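Heroin esterase (Rhodococcus sp., PDB 1LZL) probably hydrolyses the acetyl ester bonds of heroin, as a carboxylic ester hydrolase of the alpha/beta hydrolase fold. Local coordinates at residues A91-C102 with A114-P122; V156-A167 with V181-L191. All coordinates share one frame; numbering follows the deposited sequence.

Contact 1 (A91-C102 with A114-P122)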
loop_
_atom_site.group_PDB
_atom_site.type_symbol
_atom_site.label_atom_id
_atom_site.label_comp_id
_atom_site.label_asym_id
_atom_site.label_seq_id
_atom_site.Cartn_x
_atom_site.Cartn_y
_atom_site.Cartn_z
ATOM N N ALA A 91 -3.851 -3.401 -10.728
ATOM C CA ALA A 91 -3.827 -3.335 -12.205
ATOM C C ALA A 91 -3.445 -1.996 -12.767
ATOM O O ALA A 91 -3.246 -1.893 -14.007
ATOM C CB ALA A 91 -5.202 -3.791 -12.745
ATOM N N ILE A 92 -3.381 -0.958 -11.915
ATOM C CA ILE A 92 -2.988 0.367 -12.420
ATOM C C ILE A 92 -1.943 1.003 -11.504
ATOM O O ILE A 92 -1.732 0.459 -10.387
ATOM C CB ILE A 92 -4.194 1.348 -12.569
ATOM C CG1 ILE A 92 -4.741 1.920 -11.276
ATOM C CG2 ILE A 92 -5.276 0.660 -13.398
ATOM C CD1 ILE A 92 -6.010 2.755 -11.512
ATOM N N GLY A 93 -1.305 2.074 -11.943
ATOM C CA GLY A 93 -0.359 2.803 -11.086
ATOM C C GLY A 93 1.072 2.429 -11.390
ATOM O O GLY A 93 1.401 1.380 -11.967
ATOM N N THR A 94 1.965 3.305 -10.985
ATOM C CA THR A 94 3.387 3.223 -11.113
ATOM C C THR A 94 4.053 3.578 -9.793
ATOM O O THR A 94 3.490 4.291 -8.943
ATOM C CB THR A 94 3.918 4.187 -12.200
ATOM O OG1 THR A 94 3.707 5.542 -11.760
ATOM C CG2 THR A 94 3.136 4.011 -13.483
ATOM N N ALA A 95 5.257 3.085 -9.607
ATOM C CA ALA A 95 5.988 3.518 -8.424
ATOM C C ALA A 95 6.119 5.027 -8.386
ATOM O O ALA A 95 5.987 5.570 -7.280
ATOM C CB ALA A 95 7.372 2.872 -8.346
ATOM N N GLU A 96 6.345 5.691 -9.523
ATOM C CA GLU A 96 6.569 7.151 -9.389
ATOM C C GLU A 96 5.356 7.864 -8.815
ATOM O O GLU A 96 5.437 8.956 -8.238
ATOM C CB GLU A 96 6.919 7.698 -10.781
ATOM C CG GLU A 96 7.286 9.151 -10.837
ATOM C CD GLU A 96 7.156 9.701 -12.252
ATOM O OE1 GLU A 96 6.842 8.945 -13.208
ATOM O OE2 GLU A 96 7.392 10.931 -12.373
ATOM N N SER A 97 4.172 7.301 -8.961
ATOM C CA SER A 97 2.964 7.941 -8.437
ATOM C C SER A 97 3.067 8.098 -6.921
ATOM O O SER A 97 2.360 8.980 -6.404
ATOM C CB SER A 97 1.689 7.187 -8.842
ATOM O OG SER A 97 1.598 5.951 -8.142
ATOM N N SER A 98 3.908 7.315 -6.240
ATOM C CA SER A 98 4.096 7.483 -4.799
ATOM C C SER A 98 5.314 8.328 -4.448
ATOM O O SER A 98 5.638 8.447 -3.248
ATOM C CB SER A 98 4.211 6.120 -4.122
ATOM O OG SER A 98 3.022 5.387 -4.121
ATOM N N ASP A 99 5.968 8.926 -5.430
ATOM C CA ASP A 99 7.097 9.791 -5.068
ATOM C C ASP A 99 6.765 10.860 -4.028
ATOM O O ASP A 99 7.599 11.045 -3.133
ATOM C CB ASP A 99 7.634 10.492 -6.323
ATOM C CG ASP A 99 8.565 9.699 -7.193
ATOM O OD1 ASP A 99 8.893 8.515 -6.909
ATOM O OD2 ASP A 99 9.044 10.247 -8.221
ATOM N N PRO A 100 5.616 11.518 -4.030
ATOM C CA PRO A 100 5.373 12.556 -3.002
ATOM C C PRO A 100 5.536 12.048 -1.580
ATOM O O PRO A 100 6.253 12.617 -0.758
ATOM C CB PRO A 100 3.934 12.995 -3.306
ATOM C CG PRO A 100 3.806 12.810 -4.797
ATOM C CD PRO A 100 4.491 11.470 -4.995
ATOM N N PHE A 101 4.911 10.909 -1.296
ATOM C CA PHE A 101 4.980 10.328 0.050
ATOM C C PHE A 101 6.394 9.860 0.359
ATOM O O PHE A 101 6.886 10.043 1.481
ATOM C CB PHE A 101 3.973 9.167 0.204
ATOM C CG PHE A 101 3.995 8.538 1.597
ATOM C CD1 PHE A 101 3.713 9.338 2.712
ATOM C CD2 PHE A 101 4.329 7.194 1.760
ATOM C CE1 PHE A 101 3.752 8.760 3.988
ATOM C CE2 PHE A 101 4.313 6.595 3.025
ATOM C CZ PHE A 101 4.032 7.405 4.131
ATOM N N CYS A 102 7.052 9.225 -0.610
ATOM C CA CYS A 102 8.397 8.685 -0.323
ATOM C C CYS A 102 9.391 9.820 -0.039
ATOM O O CYS A 102 10.245 9.711 0.834
ATOM C CB CYS A 102 8.842 7.795 -1.494
ATOM S SG CYS A 102 7.792 6.311 -1.606
ATOM N N ALA A 114 12.509 2.621 -0.176
ATOM C CA ALA A 114 12.673 1.750 -1.352
ATOM C C ALA A 114 11.281 1.578 -1.958
ATOM O O ALA A 114 10.493 0.769 -1.442
ATOM C CB ALA A 114 13.293 0.424 -0.930
ATOM N N ASN A 115 10.955 2.370 -2.961
ATOM C CA ASN A 115 9.632 2.379 -3.593
ATOM C C ASN A 115 9.588 1.416 -4.767
ATOM O O ASN A 115 10.296 1.586 -5.768
ATOM C CB ASN A 115 9.435 3.828 -4.005
ATOM C CG ASN A 115 8.119 4.139 -4.657
ATOM O OD1 ASN A 115 7.229 3.283 -4.646
ATOM N ND2 ASN A 115 7.988 5.319 -5.254
ATOM N N VAL A 116 8.803 0.345 -4.637
ATOM C CA VAL A 116 8.965 -0.820 -5.542
ATOM C C VAL A 116 8.118 -0.782 -6.809
ATOM O O VAL A 116 6.880 -0.622 -6.742
ATOM C CB VAL A 116 8.624 -2.112 -4.771
ATOM C CG1 VAL A 116 8.836 -3.331 -5.663
ATOM C CG2 VAL A 116 9.410 -2.276 -3.479
ATOM N N GLU A 117 8.751 -0.946 -7.959
ATOM C CA GLU A 117 8.032 -1.059 -9.244
ATOM C C GLU A 117 7.641 -2.504 -9.490
ATOM O O GLU A 117 8.347 -3.272 -10.142
ATOM C CB GLU A 117 8.894 -0.519 -10.374
ATOM C CG GLU A 117 8.101 -0.362 -11.674
ATOM C CD GLU A 117 7.328 0.918 -11.691
ATOM O OE1 GLU A 117 6.191 0.948 -11.199
ATOM O OE2 GLU A 117 7.843 1.930 -12.193
ATOM N N TYR A 118 6.519 -2.940 -8.898
ATOM C CA TYR A 118 6.061 -4.303 -9.155
ATOM C C TYR A 118 5.335 -4.421 -10.475
ATOM O O TYR A 118 4.802 -3.423 -11.013
ATOM C CB TYR A 118 5.202 -4.796 -7.995
ATOM C CG TYR A 118 3.937 -4.007 -7.709
ATOM C CD1 TYR A 118 2.749 -4.354 -8.348
ATOM C CD2 TYR A 118 3.945 -2.951 -6.823
ATOM C CE1 TYR A 118 1.603 -3.599 -8.061
ATOM C CE2 TYR A 118 2.810 -2.195 -6.516
ATOM C CZ TYR A 118 1.652 -2.547 -7.158
ATOM O OH TYR A 118 0.479 -1.857 -6.889
ATOM N N ARG A 119 5.304 -5.640 -10.998
ATOM C CA ARG A 119 4.550 -5.826 -12.243
ATOM C C ARG A 119 3.040 -5.800 -12.022
ATOM O O ARG A 119 2.543 -6.325 -11.024
ATOM C CB ARG A 119 4.907 -7.202 -12.811
ATOM C CG ARG A 119 6.312 -7.258 -13.408
ATOM C CD ARG A 119 6.674 -8.695 -13.798
ATOM N NE ARG A 119 6.736 -9.472 -12.538
ATOM C CZ ARG A 119 6.851 -10.789 -12.499
ATOM N NH1 ARG A 119 6.909 -11.492 -13.648
ATOM N NH2 ARG A 119 6.886 -11.442 -11.327
ATOM N N LEU A 120 2.295 -5.228 -12.937
ATOM C CA LEU A 120 0.845 -5.088 -12.817
ATOM C C LEU A 120 0.100 -6.277 -13.424
ATOM O O LEU A 120 0.503 -6.869 -14.455
ATOM C CB LEU A 120 0.317 -3.830 -13.544
ATOM C CG LEU A 120 0.878 -2.500 -13.037
ATOM C CD1 LEU A 120 0.255 -1.414 -13.918
ATOM C CD2 LEU A 120 0.557 -2.274 -11.581
ATOM N N ALA A 121 -1.028 -6.573 -12.792
ATOM C CA ALA A 121 -2.033 -7.467 -13.383
ATOM C C ALA A 121 -2.920 -6.708 -14.348
ATOM O O ALA A 121 -2.997 -5.496 -14.283
ATOM C CB ALA A 121 -2.854 -8.068 -12.248
ATOM N N PRO A 122 -3.638 -7.366 -15.250
ATOM C CA PRO A 122 -3.655 -8.819 -15.429
ATOM C C PRO A 122 -2.457 -9.375 -16.210
ATOM O O PRO A 122 -2.380 -10.628 -16.298
ATOM C CB PRO A 122 -4.960 -9.033 -16.225
ATOM C CG PRO A 122 -5.012 -7.793 -17.074
ATOM C CD PRO A 122 -4.529 -6.657 -16.192
HETATM O O HOH W 1 -1.969 -1.618 -8.250
HETATM O O HOH W 2 7.428 4.571 -11.789
HETATM O O HOH W 3 9.952 7.360 -4.784
#

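Contact 2 (V156-A167 with V181-L191). Unlike the reference sequence in segment 156-167: Gln159 (reference Glu).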
loop_
_atom_site.group_PDB
_atom_site.type_symbol
_atom_site.label_atom_id
_atom_site.label_comp_id
_atom_site.label_asym_id
_atom_site.label_seq_id
_atom_site.Cartn_x
_atom_site.Cartn_y
_atom_site.Cartn_z
ATOM N N VAL A 156 7.789 -2.399 6.074
ATOM C CA VAL A 156 7.138 -2.735 4.798
ATOM C C VAL A 156 5.778 -2.060 4.846
ATOM O O VAL A 156 5.061 -2.222 5.860
ATOM C CB VAL A 156 7.016 -4.240 4.585
ATOM C CG1 VAL A 156 6.271 -4.502 3.269
ATOM C CG2 VAL A 156 8.409 -4.877 4.540
ATOM N N GLY A 157 5.412 -1.324 3.803
ATOM C CA GLY A 157 4.130 -0.633 3.830
ATOM C C GLY A 157 3.575 -0.403 2.459
ATOM O O GLY A 157 4.284 -0.526 1.441
ATOM N N GLY A 158 2.295 -0.044 2.360
ATOM C CA GLY A 158 1.751 0.314 1.060
ATOM C C GLY A 158 0.328 0.838 1.236
ATOM O O GLY A 158 -0.208 0.798 2.341
ATOM N N GLN A 159 -0.240 1.319 0.128
ATOM C CA GLN A 159 -1.588 1.860 0.141
ATOM C C GLN A 159 -2.499 1.020 -0.748
ATOM O O GLN A 159 -2.062 0.647 -1.859
ATOM C CB GLN A 159 -1.567 3.323 -0.396
ATOM C CG GLN A 159 -2.909 4.030 -0.376
ATOM C CD GLN A 159 -2.867 5.501 -0.730
ATOM O OE1 GLN A 159 -3.634 6.323 -0.228
ATOM N NE2 GLN A 159 -1.958 5.879 -1.625
ATOM N N SER A 160 -3.746 0.788 -0.307
ATOM C CA SER A 160 -4.794 0.112 -1.098
ATOM C C SER A 160 -4.277 -1.238 -1.593
ATOM O O SER A 160 -3.841 -2.024 -0.723
ATOM C CB SER A 160 -5.217 1.020 -2.254
ATOM O OG SER A 160 -6.290 0.440 -2.967
ATOM N N ALA A 161 -4.250 -1.566 -2.889
ATOM C CA ALA A 161 -3.649 -2.848 -3.296
ATOM C C ALA A 161 -2.219 -2.983 -2.814
ATOM O O ALA A 161 -1.776 -4.097 -2.510
ATOM C CB ALA A 161 -3.683 -2.940 -4.837
ATOM N N GLY A 162 -1.488 -1.865 -2.743
ATOM C CA GLY A 162 -0.118 -1.914 -2.213
ATOM C C GLY A 162 -0.081 -2.306 -0.741
ATOM O O GLY A 162 0.895 -2.904 -0.281
ATOM N N GLY A 163 -1.129 -1.947 0.007
ATOM C CA GLY A 163 -1.253 -2.436 1.380
ATOM C C GLY A 163 -1.546 -3.911 1.435
ATOM O O GLY A 163 -1.088 -4.615 2.358
ATOM N N GLY A 164 -2.306 -4.456 0.468
ATOM C CA GLY A 164 -2.468 -5.914 0.408
ATOM C C GLY A 164 -1.175 -6.612 0.041
ATOM O O GLY A 164 -0.761 -7.586 0.667
ATOM N N LEU A 165 -0.467 -6.070 -0.936
ATOM C CA LEU A 165 0.862 -6.597 -1.293
ATOM C C LEU A 165 1.836 -6.487 -0.118
ATOM O O LEU A 165 2.611 -7.415 0.120
ATOM C CB LEU A 165 1.404 -5.837 -2.494
ATOM C CG LEU A 165 0.665 -6.049 -3.825
ATOM C CD1 LEU A 165 1.095 -5.033 -4.874
ATOM C CD2 LEU A 165 0.878 -7.449 -4.369
ATOM N N ALA A 166 1.788 -5.356 0.624
ATOM C CA ALA A 166 2.644 -5.227 1.822
ATOM C C ALA A 166 2.305 -6.309 2.835
ATOM O O ALA A 166 3.187 -7.007 3.363
ATOM C CB ALA A 166 2.401 -3.835 2.377
ATOM N N ALA A 167 1.024 -6.452 3.153
ATOM C CA ALA A 167 0.608 -7.470 4.142
ATOM C C ALA A 167 0.991 -8.863 3.668
ATOM O O ALA A 167 1.438 -9.696 4.493
ATOM C CB ALA A 167 -0.884 -7.376 4.401
ATOM N N VAL A 181 11.271 -8.082 9.625
ATOM C CA VAL A 181 10.554 -6.832 9.367
ATOM C C VAL A 181 10.216 -6.157 10.708
ATOM O O VAL A 181 9.595 -6.826 11.565
ATOM C CB VAL A 181 9.310 -7.118 8.493
ATOM C CG1 VAL A 181 8.523 -5.813 8.353
ATOM C CG2 VAL A 181 9.686 -7.673 7.131
ATOM N N ALA A 182 10.668 -4.917 10.882
ATOM C CA ALA A 182 10.511 -4.208 12.160
ATOM C C ALA A 182 9.123 -3.573 12.333
ATOM O O ALA A 182 8.664 -3.372 13.464
ATOM C CB ALA A 182 11.562 -3.119 12.298
ATOM N N PHE A 183 8.474 -3.241 11.222
ATOM C CA PHE A 183 7.232 -2.446 11.254
ATOM C C PHE A 183 6.447 -2.656 9.967
ATOM O O PHE A 183 7.069 -2.810 8.900
ATOM C CB PHE A 183 7.545 -0.973 11.449
ATOM C CG PHE A 183 6.324 -0.101 11.763
ATOM C CD1 PHE A 183 5.636 -0.247 12.959
ATOM C CD2 PHE A 183 5.899 0.845 10.845
ATOM C CE1 PHE A 183 4.545 0.553 13.292
ATOM C CE2 PHE A 183 4.820 1.661 11.162
ATOM C CZ PHE A 183 4.135 1.508 12.360
ATOM N N GLN A 184 5.117 -2.679 10.104
ATOM C CA GLN A 184 4.200 -2.869 8.980
ATOM C C GLN A 184 3.239 -1.709 8.874
ATOM O O GLN A 184 2.561 -1.426 9.859
ATOM C CB GLN A 184 3.476 -4.206 9.200
ATOM C CG GLN A 184 2.408 -4.452 8.144
ATOM C CD GLN A 184 1.761 -5.821 8.240
ATOM O OE1 GLN A 184 1.578 -6.462 7.216
ATOM N NE2 GLN A 184 1.398 -6.223 9.464
ATOM N N PHE A 185 3.127 -1.058 7.711
ATOM C CA PHE A 185 2.301 0.141 7.576
ATOM C C PHE A 185 1.276 -0.095 6.463
ATOM O O PHE A 185 1.696 -0.172 5.276
ATOM C CB PHE A 185 3.207 1.348 7.291
ATOM C CG PHE A 185 2.430 2.639 7.160
ATOM C CD1 PHE A 185 1.848 3.067 5.964
ATOM C CD2 PHE A 185 2.262 3.432 8.282
ATOM C CE1 PHE A 185 1.113 4.230 5.915
ATOM C CE2 PHE A 185 1.542 4.615 8.216
ATOM C CZ PHE A 185 0.950 5.017 7.046
ATOM N N LEU A 186 0.018 -0.177 6.835
ATOM C CA LEU A 186 -1.032 -0.548 5.903
ATOM C C LEU A 186 -2.041 0.571 5.751
ATOM O O LEU A 186 -2.832 0.805 6.705
ATOM C CB LEU A 186 -1.711 -1.858 6.388
ATOM C CG LEU A 186 -0.746 -3.034 6.620
ATOM C CD1 LEU A 186 -1.529 -4.264 7.061
ATOM C CD2 LEU A 186 0.091 -3.358 5.372
ATOM N N GLU A 187 -2.055 1.258 4.627
ATOM C CA GLU A 187 -3.006 2.360 4.474
ATOM C C GLU A 187 -4.142 1.930 3.570
ATOM O O GLU A 187 -3.849 1.516 2.430
ATOM C CB GLU A 187 -2.220 3.554 3.895
ATOM C CG GLU A 187 -2.967 4.823 3.627
ATOM C CD GLU A 187 -2.035 6.003 3.301
ATOM O OE1 GLU A 187 -0.889 5.799 2.851
ATOM O OE2 GLU A 187 -2.532 7.151 3.525
ATOM N N ILE A 188 -5.370 2.058 4.041
ATOM C CA ILE A 188 -6.577 1.641 3.299
ATOM C C ILE A 188 -6.330 0.329 2.536
ATOM O O ILE A 188 -6.560 0.196 1.351
ATOM C CB ILE A 188 -7.126 2.764 2.418
ATOM C CG1 ILE A 188 -6.185 3.325 1.320
ATOM C CG2 ILE A 188 -7.618 3.889 3.309
ATOM C CD1 ILE A 188 -6.766 4.441 0.449
ATOM N N PRO A 189 -5.822 -0.715 3.233
ATOM C CA PRO A 189 -5.378 -1.895 2.484
ATOM C C PRO A 189 -6.480 -2.713 1.836
ATOM O O PRO A 189 -7.586 -2.806 2.401
ATOM C CB PRO A 189 -4.700 -2.754 3.595
ATOM C CG PRO A 189 -5.407 -2.344 4.861
ATOM C CD PRO A 189 -5.611 -0.843 4.698
ATOM N N GLU A 190 -6.199 -3.366 0.708
ATOM C CA GLU A 190 -7.058 -4.284 -0.034
ATOM C C GLU A 190 -6.589 -5.693 0.301
ATOM O O GLU A 190 -5.537 -6.143 -0.184
ATOM C CB GLU A 190 -6.950 -3.975 -1.521
ATOM C CG GLU A 190 -7.820 -4.855 -2.409
ATOM C CD GLU A 190 -7.727 -4.483 -3.873
ATOM O OE1 GLU A 190 -6.946 -3.603 -4.257
ATOM O OE2 GLU A 190 -8.487 -5.133 -4.637
ATOM N N LEU A 191 -7.368 -6.389 1.161
ATOM C CA LEU A 191 -6.870 -7.592 1.857
ATOM C C LEU A 191 -7.667 -8.871 1.599
ATOM O O LEU A 191 -7.168 -9.962 1.799
ATOM C CB LEU A 191 -6.869 -7.351 3.372
ATOM C CG LEU A 191 -5.942 -6.246 3.895
ATOM C CD1 LEU A 191 -6.331 -5.871 5.321
ATOM C CD2 LEU A 191 -4.489 -6.670 3.795
HETATM O O HOH W 4 -5.332 6.857 2.669
HETATM O O HOH W 5 -2.103 8.890 1.436
HETATM O O HOH W 6 0.522 -8.985 7.232
#

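Contact 1 (A91-C102 with A114-P122)
Asn115 offers the flat amide of its side chain to Ala95 and Cys102. Cys102 SG lies above one face of that plane, 3.8 Å from CG, while ND2 reaches out to Ala95 O at 2.9 Å. With CG anti to the backbone N (chi1 -178°), the amide stands out from the end of strand 112-116 toward the 3-10 turn. Ser98 N and Asn115 ND2 grip Ala95 O from opposite faces of its plane, and a water links ND2 with OD1 of Asp99, whose other oxygen forms a salt bridge with Arg68. At the edge of the Tyr118 ring a second water lies in plane, joining OH to Ile92 O; His86 stacks on the same ring. Glu117 bends at chi2 (82°), which carries OE1 to Ala95 N, 2.8 Å away, on the syn side but 34° out of the carboxylate plane. Small Ala95 suits the spot, because its CB fits between this oxygen and Asn115 OD1. Farther along, Leu120 pushes CD1 against the carbonyls of Ala91 (3.5 Å to O) and Gly93. All this ties the loop after strand 79-85 to the chain leaving the next strand of a beta-alpha-beta unit. Glu117 also reaches Glu96 N through a water on OE2, so its carboxylate serves two backbone N-H groups at the start of the turn, which probably stabilises its ionised form.

Contact 2 (V156-A167 with V181-L191)
Ser160 O is gripped by two backbone N-H groups: Gly164 N, from within helix 161-176, and Glu190 N at 3.1 Å, which comes from well above the carbonyl plane. On the other side of the residue, Ser160 N gives a nearly straight-on bond to Glu187 O, 2.8 Å away. These bonds hold a strained backbone (phi 54°, psi -123°) between a strand and a helix, the sharp turn of a GxSxG nucleophile elbow, with Ser160 the probable nucleophile. Before it, strands 153-159 and 183-187 run parallel, with Glu187 N bonded to Gly158 O at 3.0 Å. Glycines suit the turn and the helix start: a side chain on Gly163 would strike Pro189 CB, and Gly164 CA comes to 3.1 Å from Glu190 O. Leu186 slips CD2 against Gly163 O and Ala166 CB (3.8 Å), the small alanine suiting a place where the leucine lies against the helix. On the sheet's other face, Gln159 and Glu187 stack amide on carboxylate, planes 23° apart, and two waters donate to Glu187 OE2 and, weakly, to Gln159 OE1. Ile188 lies alongside Gln159, its CD1 3.7 Å from OE1. An alanine in place of Glu187 would probably deprive the Gln159 amide of its stacked mate and both waters of their stronger acceptor, freeing the amide to turn. Because the direct hydrogen bonds between the segments are all made by main-chain groups, the elbow is braced without using the Ser160 hydroxyl.

Contacts 1 and 2 follow one another along the chain and belong to two beta-alpha-beta units of the same sheet, their centres about 13 Å apart. Strand 79-85 lies between strands 112-116 and 153-159 in the sheet. The two contacts meet directly where Tyr118 of contact 1 packs on the helix of contact 2, CZ lying 3.4 Å from Leu165 CD1. Contact 2 holds Ser160, probably the nucleophile of a triad with His290 and Asp260. Contact 1 secures the loop that follows His86, whose HGGG sequence, as in relatives of hormone-sensitive lipase, probably supplies the oxyanion hole. Phe90, just before segment 91-102, touches Glu190, a further link between this loop and the segment that bonds to the elbow.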